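PDB 6NOB: beta-fructofuranosidase from Bifidobacterium adolescentis, which probably hydrolyses terminal beta-fructofuranoside units from sucrose and related sugars, as a retaining glycoside hydrolase of family 32. Local coordinates for residues A[257-260]-A[261-265]; A[94-97]-A[98-101]; A[487-491]-A[492-496]; A[539-543]-A[544-548]; A[179-182]-A[183-186]. All blocks are in the same frame, centred on the assembly; numbering follows the deposited sequence.

Interaction 1. Residues A[257-260]-A[261-265]; sequences LRAN and DDFGY. With EDO (1,2-ethanediol), chain C.
A type I beta turn from Asn260 to Phe263 reverses the loop between strand 253-256 and strand 268-273, which joins two successive blades of the family 32 beta-propeller. Its closing bond runs from Phe263 N to Asn260 O at 3.2 Å, with the donor well above the carbonyl plane. A second, shorter bond reinforces the reversal: Asn260 OD1 receives Asp262 N at 2.9 Å on a lone pair in the carbonyl plane, the geometry of an Asx turn. With chi1 at 56°, Asn260 CG sits between its own backbone N and carbonyl carbon, and this folds the amide back over the turn.

Phe263 is the buried element. One ring face lies under the chain just before the turn, with Ala259 N 3.7 Å above the Phe263 ring plane, over its centre, while Ala259 CB meets Phe263 CE1. Tyr358 and Phe267 add edge-to-face ring contacts.

Arg258 runs along the outer side, where one face of its guanidinium group receives the ring edge of Tyr265, the two planes being 57° apart; Tyr265 CE1 is 3.4 Å from Arg258 NH2. Water 1 bridges Arg258 NH2 to Asp261 OD1, linking opposite charges that make no direct salt bridge. A 1,2-ethanediol, probably from the crystallisation liquor, is held twice: Arg258 N donates to its O2, and Arg258 NE donates to its O1 at 2.8 Å.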
loop_
_atom_site.group_PDB
_atom_site.type_symbol
_atom_site.label_atom_id
_atom_site.label_comp_id
_atom_site.label_asym_id
_atom_site.label_seq_id
_atom_site.Cartn_x
_atom_site.Cartn_y
_atom_site.Cartn_z
ATOM N N LEU A 257 -12.485 17.855 10.802
ATOM C CA LEU A 257 -11.877 17.624 12.104
ATOM C C LEU A 257 -12.683 16.586 12.875
ATOM O O LEU A 257 -13.810 16.241 12.509
ATOM C CB LEU A 257 -11.791 18.926 12.908
ATOM C CG LEU A 257 -11.340 20.175 12.153
ATOM C CD1 LEU A 257 -11.344 21.372 13.086
ATOM C CD2 LEU A 257 -9.958 19.967 11.547
ATOM N N ARG A 258 -12.087 16.086 13.956
ATOM C CA ARG A 258 -12.802 15.184 14.852
ATOM C C ARG A 258 -14.079 15.850 15.350
ATOM O O ARG A 258 -14.054 16.987 15.833
ATOM C CB ARG A 258 -11.904 14.778 16.024
ATOM C CG ARG A 258 -10.696 13.940 15.600
ATOM C CD ARG A 258 -9.904 13.392 16.777
ATOM N NE ARG A 258 -9.681 14.404 17.800
ATOM C CZ ARG A 258 -10.073 14.291 19.063
ATOM N NH1 ARG A 258 -10.699 13.200 19.473
ATOM N NH2 ARG A 258 -9.829 15.267 19.918
ATOM N N ALA A 259 -15.203 15.142 15.214
ATOM C CA ALA A 259 -16.501 15.766 15.453
ATOM C C ALA A 259 -16.697 16.146 16.917
ATOM O O ALA A 259 -17.386 17.128 17.208
ATOM C CB ALA A 259 -17.625 14.840 14.985
ATOM N N ASN A 260 -16.107 15.396 17.845
ATOM C CA ASN A 260 -16.201 15.714 19.265
ATOM C C ASN A 260 -15.047 15.037 19.994
ATOM O O ASN A 260 -14.264 14.285 19.404
ATOM C CB ASN A 260 -17.552 15.289 19.849
ATOM C CG ASN A 260 -17.847 13.822 19.624
ATOM O OD1 ASN A 260 -17.158 12.950 20.154
ATOM N ND2 ASN A 260 -18.882 13.541 18.839
ATOM N N ASP A 261 -14.960 15.299 21.300
ATOM C CA ASP A 261 -13.856 14.804 22.112
ATOM C C ASP A 261 -13.900 13.298 22.339
ATOM O O ASP A 261 -12.911 12.738 22.823
ATOM C CB ASP A 261 -13.834 15.527 23.460
ATOM C CG ASP A 261 -13.453 16.991 23.332
ATOM O OD1 ASP A 261 -12.775 17.349 22.343
ATOM O OD2 ASP A 261 -13.830 17.784 24.219
ATOM N N ASP A 262 -15.004 12.629 22.008
ATOM C CA ASP A 262 -15.076 11.182 22.161
ATOM C C ASP A 262 -14.528 10.426 20.957
ATOM O O ASP A 262 -14.327 9.209 21.049
ATOM C CB ASP A 262 -16.520 10.747 22.437
ATOM C CG ASP A 262 -16.910 10.916 23.895
ATOM O OD1 ASP A 262 -16.006 11.035 24.751
ATOM O OD2 ASP A 262 -18.124 10.931 24.186
ATOM N N PHE A 263 -14.296 11.107 19.835
ATOM C CA PHE A 263 -13.507 10.517 18.763
ATOM C C PHE A 263 -12.136 10.138 19.304
ATOM O O PHE A 263 -11.542 10.872 20.099
ATOM C CB PHE A 263 -13.336 11.507 17.604
ATOM C CG PHE A 263 -14.442 11.469 16.580
ATOM C CD1 PHE A 263 -15.768 11.569 16.963
ATOM C CD2 PHE A 263 -14.145 11.378 15.225
ATOM C CE1 PHE A 263 -16.781 11.552 16.019
ATOM C CE2 PHE A 263 -15.152 11.362 14.274
ATOM C CZ PHE A 263 -16.472 11.453 14.671
ATOM N N GLY A 264 -11.631 8.985 18.882
ATOM C CA GLY A 264 -10.239 8.677 19.144
ATOM C C GLY A 264 -9.326 9.688 18.482
ATOM O O GLY A 264 -9.641 10.247 17.430
ATOM N N TYR A 265 -8.184 9.947 19.123
ATOM C CA TYR A 265 -7.187 10.814 18.505
ATOM C C TYR A 265 -6.740 10.266 17.156
ATOM O O TYR A 265 -6.443 11.039 16.238
ATOM C CB TYR A 265 -5.993 10.993 19.440
ATOM C CG TYR A 265 -6.305 11.827 20.660
ATOM C CD1 TYR A 265 -6.978 13.038 20.545
ATOM C CD2 TYR A 265 -5.932 11.402 21.930
ATOM C CE1 TYR A 265 -7.269 13.804 21.662
ATOM C CE2 TYR A 265 -6.220 12.156 23.049
ATOM C CZ TYR A 265 -6.886 13.356 22.911
ATOM O OH TYR A 265 -7.169 14.110 24.025
HETATM C C1 EDO C . -8.308 17.948 15.893
HETATM O O1 EDO C . -8.774 16.849 16.686
HETATM C C2 EDO C . -8.349 17.605 14.408
HETATM O O2 EDO C . -9.398 16.668 14.126
HETATM O O HOH W 1 -10.590 15.968 22.159
#

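Interaction 2. Residues A[94-97]-A[98-101]; sequences NMNP and SDTD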
loop_
_atom_site.group_PDB
_atom_site.type_symbol
_atom_site.label_atom_id
_atom_site.label_comp_id
_atom_site.label_asym_id
_atom_site.label_seq_id
_atom_site.Cartn_x
_atom_site.Cartn_y
_atom_site.Cartn_z
ATOM N N ASN A 94 21.681 9.688 -7.921
ATOM C CA ASN A 94 22.255 9.072 -6.725
ATOM C C ASN A 94 23.360 9.974 -6.190
ATOM O O ASN A 94 24.470 10.004 -6.725
ATOM C CB ASN A 94 22.784 7.676 -7.039
ATOM C CG ASN A 94 23.612 7.093 -5.906
ATOM O OD1 ASN A 94 23.395 7.403 -4.731
ATOM N ND2 ASN A 94 24.578 6.252 -6.256
ATOM N N MET A 95 23.052 10.713 -5.123
ATOM C CA MET A 95 24.051 11.483 -4.395
ATOM C C MET A 95 24.187 10.995 -2.959
ATOM O O MET A 95 24.674 11.731 -2.094
ATOM C CB MET A 95 23.713 12.974 -4.428
ATOM C CG MET A 95 24.934 13.874 -4.380
ATOM S SD MET A 95 24.551 15.611 -4.660
ATOM C CE MET A 95 26.165 16.337 -4.369
ATOM N N ASN A 96 23.755 9.765 -2.690
ATOM C CA ASN A 96 23.857 9.186 -1.359
ATOM C C ASN A 96 25.207 8.501 -1.208
ATOM O O ASN A 96 25.470 7.516 -1.912
ATOM C CB ASN A 96 22.730 8.193 -1.122
ATOM C CG ASN A 96 22.529 7.869 0.346
ATOM O OD1 ASN A 96 23.458 7.965 1.149
ATOM N ND2 ASN A 96 21.308 7.479 0.705
ATOM N N PRO A 97 26.085 8.977 -0.322
ATOM C CA PRO A 97 27.398 8.330 -0.164
ATOM C C PRO A 97 27.315 6.879 0.283
ATOM O O PRO A 97 28.298 6.144 0.130
ATOM C CB PRO A 97 28.096 9.201 0.892
ATOM C CG PRO A 97 27.365 10.516 0.855
ATOM C CD PRO A 97 25.949 10.178 0.517
ATOM N N SER A 98 26.178 6.444 0.830
ATOM C CA SER A 98 26.016 5.056 1.249
ATOM C C SER A 98 25.626 4.135 0.100
ATOM O O SER A 98 25.869 2.926 0.180
ATOM C CB SER A 98 24.966 4.959 2.359
ATOM O OG SER A 98 25.342 5.718 3.498
ATOM N N ASP A 99 25.028 4.675 -0.963
ATOM C CA ASP A 99 24.628 3.872 -2.119
ATOM C C ASP A 99 25.795 3.789 -3.106
ATOM O O ASP A 99 25.789 4.373 -4.191
ATOM C CB ASP A 99 23.380 4.460 -2.768
ATOM C CG ASP A 99 22.139 4.299 -1.908
ATOM O OD1 ASP A 99 22.047 3.300 -1.164
ATOM O OD2 ASP A 99 21.246 5.170 -1.983
ATOM N N THR A 100 26.819 3.033 -2.702
ATOM C CA THR A 100 28.047 2.957 -3.486
ATOM C C THR A 100 27.944 2.008 -4.673
ATOM O O THR A 100 28.701 2.164 -5.637
ATOM C CB THR A 100 29.221 2.532 -2.600
ATOM O OG1 THR A 100 28.954 1.242 -2.038
ATOM C CG2 THR A 100 29.437 3.540 -1.480
ATOM N N ASP A 101 27.033 1.034 -4.631
ATOM C CA ASP A 101 26.855 0.131 -5.762
ATOM C C ASP A 101 26.197 0.804 -6.959
ATOM O O ASP A 101 26.101 0.179 -8.019
ATOM C CB ASP A 101 26.029 -1.087 -5.341
ATOM C CG ASP A 101 26.851 -2.123 -4.600
ATOM O OD1 ASP A 101 28.033 -1.846 -4.304
ATOM O OD2 ASP A 101 26.315 -3.217 -4.319
HETATM O O HOH W 2 20.971 7.384 -3.850
HETATM O O HOH W 3 27.363 6.747 -4.253
#
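Asn94 and Asp99 face each other across a compact loop, and the side chain of Asn94 makes the tie: its ND2 donates to Asp99 O at 3.0 Å, in the carbonyl plane and with an N-H...O angle of 156°. The same amide works at its other end, where OD1 accepts Asn96 N at 3.1 Å, closing an Asx turn. An anti chi1 (170°) sends Asn94 CG in toward the opposite limb, which lets both ends of the amide bond at once. ND2 also reaches Pro103 O.

The inner side is dense and polar. Asp99 N donates to Asn96 O, and Ser98 N to Asn96 OD1 at 3.1 Å, an oxygen that Arg75 also grips. The buried Asp99 carboxylate is held by the rest of the protein, OD1 receiving Cys466 N and OD2 pairing with Arg127; water 2 links OD2 to Asn94 OD1. A leucine replacing Asn94 would probably leave Asp99 O, Pro103 O and Asn96 N without their amide partner, and the side-chain link to the Asp99 limb would be lost.

The outer side is looser. Water 3 spans Asn96 O and Asp99 O, the Ser98 side chain is exposed, and Thr100 brings just its CG2 methyl to Pro97 O, 3.3 Å away. Overall this is a type I beta turn from Asn96 to Asp99, overlapped by an Asx turn at Asn94 and an inverse gamma turn centred on Asp99.

Interaction 3. Residues A[487-491]-A[492-496]; sequences SKPVS and EVYRE
Lys488 and Tyr494 supply the side-chain hydrogen bond between the end of strand 484-489 and helix 491-497: Lys488 NZ donates to Tyr494 OH at 3.1 Å, the two side chains crossing at about a right angle. The lysine is extended until its last torsion, which bends NZ toward the hydroxyl. Tyr494 OH is also hydrogen-bonded to Glu584 OE1, on strand 582-588, its stronger partner.

The backbone bonds start the helix. Val490, the N-cap residue, accepts Val493 N at 2.9 Å from above its carbonyl plane, whereas Ser491 O takes Arg495 N at 3.0 Å in plane, the four-residue spacing of a regular alpha-helix.

Apolar contacts centre on Pro489. Its CB lies 3.8 Å from Val493 CG1 and 4.0 Å from Tyr494 CE2, wedging the proline between two consecutive helix residues. A chi1 of -64° turns the Tyr494 ring back along the helix to meet it. Val490 CG2 meets Val493 CG2, and Phe586 adds to this apolar layer. An alanine in place of Tyr494 is likely to open a gap beside Pro489 and leave Lys488 NZ and Glu584 without the hydroxyl that joins them.

Among charges, Arg495 grips its neighbour Glu496 side-on, NE and NH2 both reaching OE2, with NE at 2.7 Å. Glu492 OE1 instead pairs with Arg447, on the propeller side. The arrangement, with Val490 at the N-cap position directly after the strand, is consistent with the short linker between propeller and C-terminal beta-sandwich in family 32 enzymes.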
loop_
_atom_site.group_PDB
_atom_site.type_symbol
_atom_site.label_atom_id
_atom_site.label_comp_id
_atom_site.label_asym_id
_atom_site.label_seq_id
_atom_site.Cartn_x
_atom_site.Cartn_y
_atom_site.Cartn_z
ATOM N N SER A 487 -11.537 -11.730 -5.029
ATOM C CA SER A 487 -10.437 -10.903 -5.500
ATOM C C SER A 487 -9.545 -11.737 -6.404
ATOM O O SER A 487 -9.298 -12.914 -6.129
ATOM C CB SER A 487 -9.621 -10.321 -4.339
ATOM O OG SER A 487 -8.820 -11.318 -3.735
ATOM N N LYS A 488 -9.047 -11.111 -7.470
ATOM C CA LYS A 488 -8.328 -11.793 -8.532
ATOM C C LYS A 488 -7.518 -10.749 -9.254
ATOM O O LYS A 488 -7.982 -9.600 -9.377
ATOM C CB LYS A 488 -9.317 -12.483 -9.482
ATOM C CG LYS A 488 -8.749 -13.549 -10.399
ATOM C CD LYS A 488 -9.839 -14.046 -11.351
ATOM C CE LYS A 488 -9.514 -15.412 -11.945
ATOM N NZ LYS A 488 -8.551 -15.326 -13.081
ATOM N N PRO A 489 -6.309 -11.053 -9.736
ATOM C CA PRO A 489 -5.527 -10.058 -10.466
ATOM C C PRO A 489 -6.283 -9.547 -11.686
ATOM O O PRO A 489 -7.004 -10.295 -12.352
ATOM C CB PRO A 489 -4.257 -10.812 -10.864
ATOM C CG PRO A 489 -4.144 -11.898 -9.860
ATOM C CD PRO A 489 -5.550 -12.305 -9.532
ATOM N N VAL A 490 -6.133 -8.248 -11.955
ATOM C CA VAL A 490 -6.804 -7.662 -13.103
ATOM C C VAL A 490 -6.270 -8.295 -14.385
ATOM O O VAL A 490 -5.169 -8.858 -14.426
ATOM C CB VAL A 490 -6.639 -6.135 -13.129
ATOM C CG1 VAL A 490 -7.225 -5.518 -11.869
ATOM C CG2 VAL A 490 -5.171 -5.760 -13.269
ATOM N N SER A 491 -7.077 -8.205 -15.444
ATOM C CA SER A 491 -6.719 -8.848 -16.704
ATOM C C SER A 491 -5.360 -8.384 -17.212
ATOM O O SER A 491 -4.627 -9.173 -17.819
ATOM C CB SER A 491 -7.811 -8.594 -17.748
ATOM O OG SER A 491 -7.784 -7.255 -18.214
ATOM N N GLU A 492 -4.997 -7.126 -16.953
ATOM C CA GLU A 492 -3.720 -6.613 -17.439
ATOM C C GLU A 492 -2.537 -7.339 -16.810
ATOM O O GLU A 492 -1.495 -7.500 -17.459
ATOM C CB GLU A 492 -3.622 -5.114 -17.170
ATOM C CG GLU A 492 -4.626 -4.275 -17.940
ATOM C CD GLU A 492 -5.913 -4.059 -17.175
ATOM O OE1 GLU A 492 -6.194 -4.835 -16.238
ATOM O OE2 GLU A 492 -6.641 -3.100 -17.505
ATOM N N VAL A 493 -2.668 -7.778 -15.555
ATOM C CA VAL A 493 -1.590 -8.527 -14.913
ATOM C C VAL A 493 -1.306 -9.809 -15.686
ATOM O O VAL A 493 -0.151 -10.130 -15.991
ATOM C CB VAL A 493 -1.938 -8.814 -13.441
ATOM C CG1 VAL A 493 -1.127 -9.991 -12.915
ATOM C CG2 VAL A 493 -1.699 -7.574 -12.593
ATOM N N TYR A 494 -2.361 -10.555 -16.029
ATOM C CA TYR A 494 -2.186 -11.764 -16.830
ATOM C C TYR A 494 -1.609 -11.441 -18.203
ATOM O O TYR A 494 -0.723 -12.151 -18.695
ATOM C CB TYR A 494 -3.520 -12.494 -16.979
ATOM C CG TYR A 494 -4.111 -13.014 -15.686
ATOM C CD1 TYR A 494 -3.559 -14.114 -15.038
ATOM C CD2 TYR A 494 -5.238 -12.422 -15.129
ATOM C CE1 TYR A 494 -4.108 -14.602 -13.865
ATOM C CE2 TYR A 494 -5.791 -12.901 -13.955
ATOM C CZ TYR A 494 -5.223 -13.992 -13.327
ATOM O OH TYR A 494 -5.770 -14.472 -12.158
ATOM N N ARG A 495 -2.095 -10.370 -18.835
ATOM C CA ARG A 495 -1.662 -10.042 -20.189
ATOM C C ARG A 495 -0.193 -9.636 -20.228
ATOM O O ARG A 495 0.543 -10.042 -21.133
ATOM C CB ARG A 495 -2.540 -8.927 -20.762
ATOM C CG ARG A 495 -2.247 -8.573 -22.221
ATOM C CD ARG A 495 -2.991 -7.308 -22.640
ATOM N NE ARG A 495 -2.414 -6.111 -22.030
ATOM C CZ ARG A 495 -3.110 -5.029 -21.690
ATOM N NH1 ARG A 495 -4.419 -4.989 -21.894
ATOM N NH2 ARG A 495 -2.496 -3.988 -21.142
ATOM N N GLU A 496 0.255 -8.843 -19.255
ATOM C CA GLU A 496 1.596 -8.272 -19.315
ATOM C C GLU A 496 2.664 -9.144 -18.663
ATOM O O GLU A 496 3.815 -9.130 -19.116
ATOM C CB GLU A 496 1.608 -6.886 -18.660
ATOM C CG GLU A 496 0.668 -5.872 -19.306
ATOM C CD GLU A 496 1.023 -5.568 -20.752
ATOM O OE1 GLU A 496 2.226 -5.565 -21.088
ATOM O OE2 GLU A 496 0.095 -5.333 -21.554
#

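Interaction 4. Residues A[539-543]-A[544-548]; sequences GVNPQ and DGRPT
Asn541 and Asp544 give this hairpin loop two Asx turns in succession. Asn541 OD1 accepts Gln543 N at 2.9 Å, and weakly Asp544 N at 3.3 Å; three residues later Asp544 OD1 accepts Arg546 N at 3.0 Å. Packing brings the two side chains together as well, Asp544 OD1 lying 3.1 Å from Asn541 CB, with amide and carboxylate planes 37° apart. With chi1 at 50°, Asp544 CG is tucked between its own N and carbonyl carbon, which holds the carboxylate over the loop; OD2 then forms a weak salt bridge with Arg546 NE, 3.3 Å away.

Backbone bonds close the loop beneath. Asn541 N points at Arg546 O, and Gly545 N donates to Asn541 O at 2.7 Å, Gly545 having a positive phi of 75°. Gly539 and Thr548 form a hydrogen-bonded antiparallel pair, with Thr548 N donating to Gly539 O at 3.0 Å; Val540 and Pro547 make the next, non-hydrogen-bonded pair. Water 4 links Thr548 OG1 to Val540 O.

The loop connects strands 532-540 and 547-555 of a hairpin in the C-terminal beta-sandwich. Strand 614-620 lies beyond the first strand and strand 558-564 beyond the second, while Asn541 ND2 reaches Gly565 O just past the latter.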
loop_
_atom_site.group_PDB
_atom_site.type_symbol
_atom_site.label_atom_id
_atom_site.label_comp_id
_atom_site.label_asym_id
_atom_site.label_seq_id
_atom_site.Cartn_x
_atom_site.Cartn_y
_atom_site.Cartn_z
ATOM N N GLY A 539 14.842 -20.719 0.395
ATOM C CA GLY A 539 15.790 -19.643 0.600
ATOM C C GLY A 539 16.482 -19.702 1.943
ATOM O O GLY A 539 16.796 -20.785 2.447
ATOM N N VAL A 540 16.716 -18.538 2.537
ATOM C CA VAL A 540 17.463 -18.434 3.784
ATOM C C VAL A 540 16.851 -17.325 4.628
ATOM O O VAL A 540 16.500 -16.258 4.115
ATOM C CB VAL A 540 18.961 -18.175 3.517
ATOM C CG1 VAL A 540 19.625 -17.546 4.723
ATOM C CG2 VAL A 540 19.669 -19.472 3.140
ATOM N N ASN A 541 16.707 -17.592 5.927
ATOM C CA ASN A 541 16.256 -16.601 6.895
ATOM C C ASN A 541 17.282 -15.479 6.983
ATOM O O ASN A 541 18.413 -15.708 7.433
ATOM C CB ASN A 541 16.041 -17.250 8.264
ATOM C CG ASN A 541 15.411 -16.305 9.272
ATOM O OD1 ASN A 541 15.969 -15.255 9.592
ATOM N ND2 ASN A 541 14.242 -16.679 9.784
ATOM N N PRO A 542 16.926 -14.253 6.587
ATOM C CA PRO A 542 17.927 -13.175 6.520
ATOM C C PRO A 542 18.457 -12.728 7.870
ATOM O O PRO A 542 19.384 -11.907 7.899
ATOM C CB PRO A 542 17.168 -12.037 5.827
ATOM C CG PRO A 542 15.737 -12.289 6.171
ATOM C CD PRO A 542 15.583 -13.786 6.202
ATOM N N GLN A 543 17.915 -13.226 8.980
ATOM C CA GLN A 543 18.356 -12.817 10.308
ATOM C C GLN A 543 19.292 -13.821 10.967
ATOM O O GLN A 543 20.267 -13.418 11.607
ATOM C CB GLN A 543 17.146 -12.575 11.217
ATOM C CG GLN A 543 16.277 -11.403 10.782
ATOM C CD GLN A 543 16.971 -10.063 10.961
ATOM O OE1 GLN A 543 17.879 -9.925 11.784
ATOM N NE2 GLN A 543 16.547 -9.069 10.189
ATOM N N ASP A 544 19.026 -15.120 10.828
ATOM C CA ASP A 544 19.871 -16.145 11.427
ATOM C C ASP A 544 20.445 -17.128 10.418
ATOM O O ASP A 544 21.128 -18.074 10.822
ATOM C CB ASP A 544 19.100 -16.915 12.512
ATOM C CG ASP A 544 17.739 -17.400 12.038
ATOM O OD1 ASP A 544 17.643 -17.897 10.897
ATOM O OD2 ASP A 544 16.763 -17.289 12.812
ATOM N N GLY A 545 20.187 -16.942 9.124
ATOM C CA GLY A 545 20.758 -17.818 8.118
ATOM C C GLY A 545 20.128 -19.187 8.010
ATOM O O GLY A 545 20.641 -20.028 7.267
ATOM N N ARG A 546 19.035 -19.435 8.727
ATOM C CA ARG A 546 18.376 -20.728 8.670
ATOM C C ARG A 546 17.775 -20.960 7.283
ATOM O O ARG A 546 17.350 -20.013 6.616
ATOM C CB ARG A 546 17.272 -20.812 9.720
ATOM C CG ARG A 546 17.712 -21.319 11.082
ATOM C CD ARG A 546 16.493 -21.587 11.950
ATOM N NE ARG A 546 15.786 -20.356 12.299
ATOM C CZ ARG A 546 14.464 -20.250 12.377
ATOM N NH1 ARG A 546 13.698 -21.303 12.123
ATOM N NH2 ARG A 546 13.905 -19.092 12.708
ATOM N N PRO A 547 17.740 -22.209 6.823
ATOM C CA PRO A 547 17.025 -22.512 5.577
ATOM C C PRO A 547 15.538 -22.215 5.720
ATOM O O PRO A 547 14.920 -22.532 6.739
ATOM C CB PRO A 547 17.282 -24.010 5.376
ATOM C CG PRO A 547 18.526 -24.296 6.169
ATOM C CD PRO A 547 18.472 -23.376 7.348
ATOM N N THR A 548 14.962 -21.592 4.692
ATOM C CA THR A 548 13.530 -21.336 4.665
ATOM C C THR A 548 12.887 -22.125 3.531
ATOM O O THR A 548 13.529 -22.441 2.523
ATOM C CB THR A 548 13.197 -19.853 4.489
ATOM O OG1 THR A 548 13.775 -19.356 3.275
ATOM C CG2 THR A 548 13.742 -19.061 5.667
HETATM O O HOH W 4 13.703 -16.518 2.914
#

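Interaction 5. Residues A[179-182]-A[183-186]; sequences EPQP and ELHT
Gln181 O receives Leu184 N at 3.0 Å with an N-H...O angle of 155°, the shortest hydrogen bond between residues 179-182 and 183-186. Two more bonds of the same spacing follow, His185 N to Pro182 O at 3.1 Å and Thr186 N to Glu183 O at 3.2 Å. Three successive three-residue steps define one short 3-10 turn, and in the first two the donor sits above the carbonyl plane.

Side chains add a small apolar contact. Leu184 and Gln181 lie alongside each other and point the same way. Leu184 CD1 is the touching branch, 3.7 Å from Pro180 CB and 3.6 Å from Gln181 OE1. Gln181 bends sharply at chi2 (92°), and its amide is held from outside: OE1 accepts from Arg223 and NE2 donates to His224 O, so the leucine packs against a group whose rotation is already fixed. Exposed Glu183 curls back to put OE1 3.6 Å from Gln181 CB.

The turn lies in the loop from strand 172-173 to strand 190-202, between the first two propeller blades. Arg223 and His224 belong to strand 216-227 of the second blade. Toward the N-terminal sheets, His185 makes a backbone hydrogen bond with Arg51, and Glu179 OE2 bonds to His54 on strand 52-58.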
loop_
_atom_site.group_PDB
_atom_site.type_symbol
_atom_site.label_atom_id
_atom_site.label_comp_id
_atom_site.label_asym_id
_atom_site.label_seq_id
_atom_site.Cartn_x
_atom_site.Cartn_y
_atom_site.Cartn_z
ATOM N N GLU A 179 4.459 16.702 0.966
ATOM C CA GLU A 179 5.603 16.705 1.865
ATOM C C GLU A 179 5.139 17.016 3.274
ATOM O O GLU A 179 4.024 17.514 3.475
ATOM C CB GLU A 179 6.650 17.724 1.394
ATOM C CG GLU A 179 7.237 17.377 0.038
ATOM C CD GLU A 179 8.330 18.322 -0.402
ATOM O OE1 GLU A 179 8.742 19.185 0.400
ATOM O OE2 GLU A 179 8.781 18.197 -1.559
ATOM N N PRO A 180 5.961 16.719 4.288
ATOM C CA PRO A 180 5.565 17.003 5.670
ATOM C C PRO A 180 5.362 18.492 5.901
ATOM O O PRO A 180 5.908 19.338 5.189
ATOM C CB PRO A 180 6.744 16.478 6.500
ATOM C CG PRO A 180 7.409 15.483 5.629
ATOM C CD PRO A 180 7.248 15.999 4.231
ATOM N N GLN A 181 4.556 18.800 6.915
ATOM C CA GLN A 181 4.424 20.176 7.365
ATOM C C GLN A 181 5.812 20.765 7.616
ATOM O O GLN A 181 6.695 20.065 8.126
ATOM C CB GLN A 181 3.588 20.252 8.647
ATOM C CG GLN A 181 2.160 19.737 8.519
ATOM C CD GLN A 181 2.042 18.268 8.871
ATOM O OE1 GLN A 181 2.446 17.402 8.097
ATOM N NE2 GLN A 181 1.495 17.980 10.050
ATOM N N PRO A 182 6.043 22.027 7.255
ATOM C CA PRO A 182 7.398 22.596 7.392
ATOM C C PRO A 182 7.966 22.513 8.800
ATOM O O PRO A 182 9.172 22.287 8.963
ATOM C CB PRO A 182 7.202 24.050 6.945
ATOM C CG PRO A 182 6.032 23.992 5.999
ATOM C CD PRO A 182 5.117 22.940 6.561
ATOM N N GLU A 183 7.123 22.674 9.824
ATOM C CA GLU A 183 7.609 22.660 11.199
ATOM C C GLU A 183 8.182 21.309 11.602
ATOM O O GLU A 183 8.922 21.232 12.590
ATOM C CB GLU A 183 6.482 23.053 12.158
ATOM C CG GLU A 183 5.858 24.408 11.866
ATOM C CD GLU A 183 4.545 24.296 11.113
ATOM O OE1 GLU A 183 4.423 23.405 10.251
ATOM O OE2 GLU A 183 3.631 25.103 11.382
ATOM N N LEU A 184 7.865 20.242 10.865
ATOM C CA LEU A 184 8.388 18.926 11.208
ATOM C C LEU A 184 9.888 18.822 10.970
ATOM O O LEU A 184 10.524 17.896 11.487
ATOM C CB LEU A 184 7.652 17.848 10.414
ATOM C CG LEU A 184 6.243 17.549 10.928
ATOM C CD1 LEU A 184 5.475 16.689 9.947
ATOM C CD2 LEU A 184 6.304 16.883 12.294
ATOM N N HIS A 185 10.463 19.748 10.205
ATOM C CA HIS A 185 11.897 19.788 9.962
ATOM C C HIS A 185 12.598 20.899 10.731
ATOM O O HIS A 185 13.817 21.045 10.604
ATOM C CB HIS A 185 12.173 19.937 8.462
ATOM C CG HIS A 185 11.888 18.696 7.674
ATOM N ND1 HIS A 185 11.855 18.678 6.298
ATOM C CD2 HIS A 185 11.617 17.431 8.074
ATOM C CE1 HIS A 185 11.577 17.455 5.882
ATOM N NE2 HIS A 185 11.427 16.680 6.940
ATOM N N THR A 186 11.865 21.683 11.522
ATOM C CA THR A 186 12.459 22.694 12.383
ATOM C C THR A 186 12.192 22.436 13.856
ATOM O O THR A 186 12.712 23.167 14.705
ATOM C CB THR A 186 11.945 24.092 12.012
ATOM O OG1 THR A 186 10.512 24.110 12.062
ATOM C CG2 THR A 186 12.396 24.463 10.614
#

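Overall arrangement
All five are separate local contacts of a single chain, none touching another. Interactions 5 and 1 follow one another in the propeller, at the start and end of its second blade; their nearest atoms are about 12 Å apart. Interaction 2 belongs to the segment after the N-terminal sheets, about 15 Å from interaction 5 and about 16 Å from interaction 4 by nearest atoms. Interaction 3 marks the passage from propeller to C-terminal sandwich, its centre 32 Å from that of interaction 4; interactions 1 and 3 lie on opposite sides of the chain's centre, 40 Å apart between centres. The ethanediol at interaction 1 is probably from the crystallisation liquor, and a di(hydroxyethyl)ether lies about 4 Å from Gly545.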